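Local coordinates for protein ATP phosphoribosyltransferase regulatory subunit (Bacillus halodurans, PDB 3OD1) that is probably required, together with the HisG subunit, for the first step of histidine biosynthesis and may allow its feedback regulation by histidine, at residues R91-S96 with E302-F307. Sequence-based numbering, arbitrary orientation.
Sequences RLVASS and ELLSKF
F307 lays one face of its ring over the backbone of R91, with R91 N above the ring centre, 3.9 Å from the plane, and R91 CA over the same face. At the rim, F307 CE1 closes to 3.5 Å on R91 CB, so backbone and first methylene, rather than the charged end, do the touching. With CG anti to the backbone N (chi1 180°) the arginine chain runs off from the ring, and its guanidinium plane stands 80° from the ring plane. That group goes to two carboxylates, E52 of the same chain and D18 of the second subunit, whose M9 also packs on both R91 and F307.

One turn further along helix 86-94, A94 CB meets the root of the same phenylalanine, 3.7 Å from F307 CB and 3.3 Å from F307 O. Beside this pair, V93 CG1 reaches L304 CD1 at 4.1 Å, the two side chains crossing at about a right angle, with I134 of strand 125-134 packed against both.

Were F307 cut back to an alanine, the R91 backbone and CB would probably lose the ring lying on them, opening a gap beside A90 and V60.

The weakly bonded helical turn 303-306, together with F307, thus rests on helix 86-94 within the class II synthetase-like core mainly through apolar side chains, with a backbone N over the ring and a carbonyl oxygen beside A94 CB. This implies mostly apolar packing and shape fit here, while the arginine's charge is paired with E52 of its own chain and D18 of the second subunit.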
ATOM      1  N   ARG B  91      -2.098  -0.877 -19.513  1.00 29.88           N
ATOM      2  CA  ARG B  91      -3.208   0.059 -19.705  1.00 32.56           C
ATOM      3  C   ARG B  91      -2.746   1.497 -19.498  1.00 34.38           C
ATOM      4  O   ARG B  91      -3.068   2.391 -20.279  1.00 35.29           O
ATOM      5  CB  ARG B  91      -4.389  -0.244 -18.765  1.00 34.67           C
ATOM      6  CG  ARG B  91      -5.579   0.744 -18.941  1.00 35.54           C
ATOM      7  CD  ARG B  91      -6.742   0.488 -17.962  1.00 38.06           C
ATOM      8  NE  ARG B  91      -6.292   0.389 -16.570  1.00 34.90           N
ATOM      9  CZ  ARG B  91      -5.664   1.354 -15.902  1.00 37.68           C
ATOM     10  NH1 ARG B  91      -5.411   2.521 -16.482  1.00 33.92           N
ATOM     11  NH2 ARG B  91      -5.278   1.147 -14.644  1.00 33.17           N
ATOM     12  N   LEU B  92      -1.985   1.710 -18.433  1.00 32.99           N
ATOM     13  CA  LEU B  92      -1.522   3.041 -18.069  1.00 36.78           C
ATOM     14  C   LEU B  92      -0.665   3.592 -19.194  1.00 41.19           C
ATOM     15  O   LEU B  92      -0.854   4.728 -19.640  1.00 46.92           O
ATOM     16  CB  LEU B  92      -0.711   2.942 -16.777  1.00 43.23           C
ATOM     17  CG  LEU B  92      -0.627   4.113 -15.807  1.00 50.07           C
ATOM     18  CD1 LEU B  92       0.282   3.740 -14.660  1.00 43.42           C
ATOM     19  CD2 LEU B  92      -0.096   5.332 -16.520  1.00 60.68           C
ATOM     20  N   VAL B  93       0.268   2.766 -19.658  1.00 34.60           N
ATOM     21  CA  VAL B  93       1.203   3.125 -20.717  1.00 37.86           C
ATOM     22  C   VAL B  93       0.516   3.519 -22.022  1.00 41.63           C
ATOM     23  O   VAL B  93       0.951   4.465 -22.678  1.00 40.16           O
ATOM     24  CB  VAL B  93       2.205   1.979 -20.993  1.00 41.50           C
ATOM     25  CG1 VAL B  93       3.036   2.268 -22.247  1.00 35.11           C
ATOM     26  CG2 VAL B  93       3.108   1.778 -19.783  1.00 44.00           C
ATOM     27  N   ALA B  94      -0.539   2.798 -22.399  1.00 36.14           N
ATOM     28  CA  ALA B  94      -1.225   3.061 -23.662  1.00 38.93           C
ATOM     29  C   ALA B  94      -2.230   4.207 -23.564  1.00 42.76           C
ATOM     30  O   ALA B  94      -2.800   4.604 -24.570  1.00 46.14           O
ATOM     31  CB  ALA B  94      -1.918   1.811 -24.176  1.00 38.49           C
ATOM     32  N   SER B  95      -2.449   4.739 -22.366  1.00 43.38           N
ATOM     33  CA  SER B  95      -3.430   5.812 -22.198  0.72 43.32           C
ATOM     34  C   SER B  95      -2.841   7.049 -21.527  1.00 45.98           C
ATOM     35  O   SER B  95      -2.430   7.981 -22.214  1.00 50.93           O
ATOM     36  CB  SER B  95      -4.642   5.308 -21.420  0.72 40.28           C
ATOM     37  OG  SER B  95      -4.255   4.802 -20.162  0.72 38.11           O
ATOM     38  N   SER B  96      -2.813   7.047 -20.194  1.00 50.15           N
ATOM     39  CA  SER B  96      -2.271   8.145 -19.383  1.00 52.25           C
ATOM     40  C   SER B  96      -0.872   8.584 -19.827  1.00 54.72           C
ATOM     41  O   SER B  96      -0.534   9.768 -19.788  1.00 52.47           O
ATOM     42  CB  SER B  96      -2.204   7.726 -17.901  1.00 46.43           C
ATOM     43  OG  SER B  96      -3.483   7.441 -17.331  1.00 58.54           O
ATOM     44  N   GLU B 302       3.527  -9.378 -26.703  1.00 38.21           N
ATOM     45  CA  GLU B 302       2.236  -9.188 -27.373  1.00 39.73           C
ATOM     46  C   GLU B 302       1.174  -8.497 -26.499  1.00 38.05           C
ATOM     47  O   GLU B 302       0.074  -8.196 -26.960  1.00 41.65           O
ATOM     48  CB  GLU B 302       1.706 -10.525 -27.903  1.00 39.08           C
ATOM     49  CG  GLU B 302       2.626 -11.165 -28.941  1.00 48.45           C
ATOM     50  CD  GLU B 302       2.942 -10.210 -30.089  1.00 57.43           C
ATOM     51  OE1 GLU B 302       2.059  -9.405 -30.470  1.00 57.01           O
ATOM     52  OE2 GLU B 302       4.080 -10.257 -30.604  1.00 64.59           O
ATOM     53  N   LEU B 303       1.495  -8.222 -25.246  1.00 38.45           N
ATOM     54  CA  LEU B 303       0.494  -7.600 -24.374  1.00 38.43           C
ATOM     55  C   LEU B 303       0.156  -6.165 -24.776  1.00 37.96           C
ATOM     56  O   LEU B 303      -1.017  -5.817 -24.898  1.00 36.30           O
ATOM     57  CB  LEU B 303       0.922  -7.641 -22.910  1.00 29.26           C
ATOM     58  CG  LEU B 303      -0.078  -7.073 -21.895  1.00 37.11           C
ATOM     59  CD1 LEU B 303      -1.370  -7.893 -21.868  1.00 32.39           C
ATOM     60  CD2 LEU B 303       0.548  -7.038 -20.513  1.00 32.57           C
ATOM     61  N   LEU B 304       1.173  -5.328 -24.976  1.00 34.69           N
ATOM     62  CA  LEU B 304       0.914  -3.912 -25.252  1.00 36.37           C
ATOM     63  C   LEU B 304       0.057  -3.710 -26.499  1.00 42.73           C
ATOM     64  O   LEU B 304      -0.680  -2.718 -26.598  1.00 39.66           O
ATOM     65  CB  LEU B 304       2.213  -3.098 -25.333  1.00 37.24           C
ATOM     66  CG  LEU B 304       2.717  -2.487 -24.013  1.00 37.27           C
ATOM     67  CD1 LEU B 304       1.749  -1.433 -23.480  1.00 32.02           C
ATOM     68  CD2 LEU B 304       2.951  -3.563 -22.961  1.00 33.52           C
ATOM     69  N   SER B 305       0.152  -4.645 -27.444  1.00 45.79           N
ATOM     70  CA  SER B 305      -0.667  -4.601 -28.655  1.00 44.81           C
ATOM     71  C   SER B 305      -2.148  -4.683 -28.326  1.00 44.34           C
ATOM     72  O   SER B 305      -2.968  -4.068 -29.001  1.00 41.33           O
ATOM     73  CB  SER B 305      -0.302  -5.738 -29.611  1.00 45.25           C
ATOM     74  OG  SER B 305       0.993  -5.548 -30.144  1.00 56.85           O
ATOM     75  N   LYS B 306      -2.489  -5.454 -27.296  1.00 42.26           N
ATOM     76  CA  LYS B 306      -3.879  -5.577 -26.863  1.00 45.08           C
ATOM     77  C   LYS B 306      -4.446  -4.273 -26.296  1.00 46.06           C
ATOM     78  O   LYS B 306      -5.660  -4.129 -26.177  1.00 41.91           O
ATOM     79  CB  LYS B 306      -4.030  -6.714 -25.853  1.00 44.16           C
ATOM     80  CG  LYS B 306      -3.768  -8.069 -26.465  1.00 44.43           C
ATOM     81  CD  LYS B 306      -3.780  -9.171 -25.442  1.00 42.41           C
ATOM     82  CE  LYS B 306      -3.347 -10.490 -26.079  1.00 50.19           C
ATOM     83  NZ  LYS B 306      -3.437 -11.603 -25.085  1.00 55.46           N
ATOM     84  N   PHE B 307      -3.566  -3.335 -25.944  1.00 38.44           N
ATOM     85  CA  PHE B 307      -3.989  -2.001 -25.511  1.00 39.17           C
ATOM     86  C   PHE B 307      -3.760  -0.960 -26.598  1.00 45.90           C
ATOM     87  O   PHE B 307      -3.892   0.238 -26.347  1.00 40.90           O
ATOM     88  CB  PHE B 307      -3.265  -1.586 -24.226  1.00 35.86           C
ATOM     89  CG  PHE B 307      -3.692  -2.371 -23.041  1.00 34.78           C
ATOM     90  CD1 PHE B 307      -4.777  -1.964 -22.288  1.00 38.64           C
ATOM     91  CD2 PHE B 307      -3.041  -3.549 -22.705  1.00 32.48           C
ATOM     92  CE1 PHE B 307      -5.191  -2.705 -21.194  1.00 40.13           C
ATOM     93  CE2 PHE B 307      -3.452  -4.298 -21.627  1.00 39.40           C
ATOM     94  CZ  PHE B 307      -4.531  -3.872 -20.866  1.00 43.39           C
TER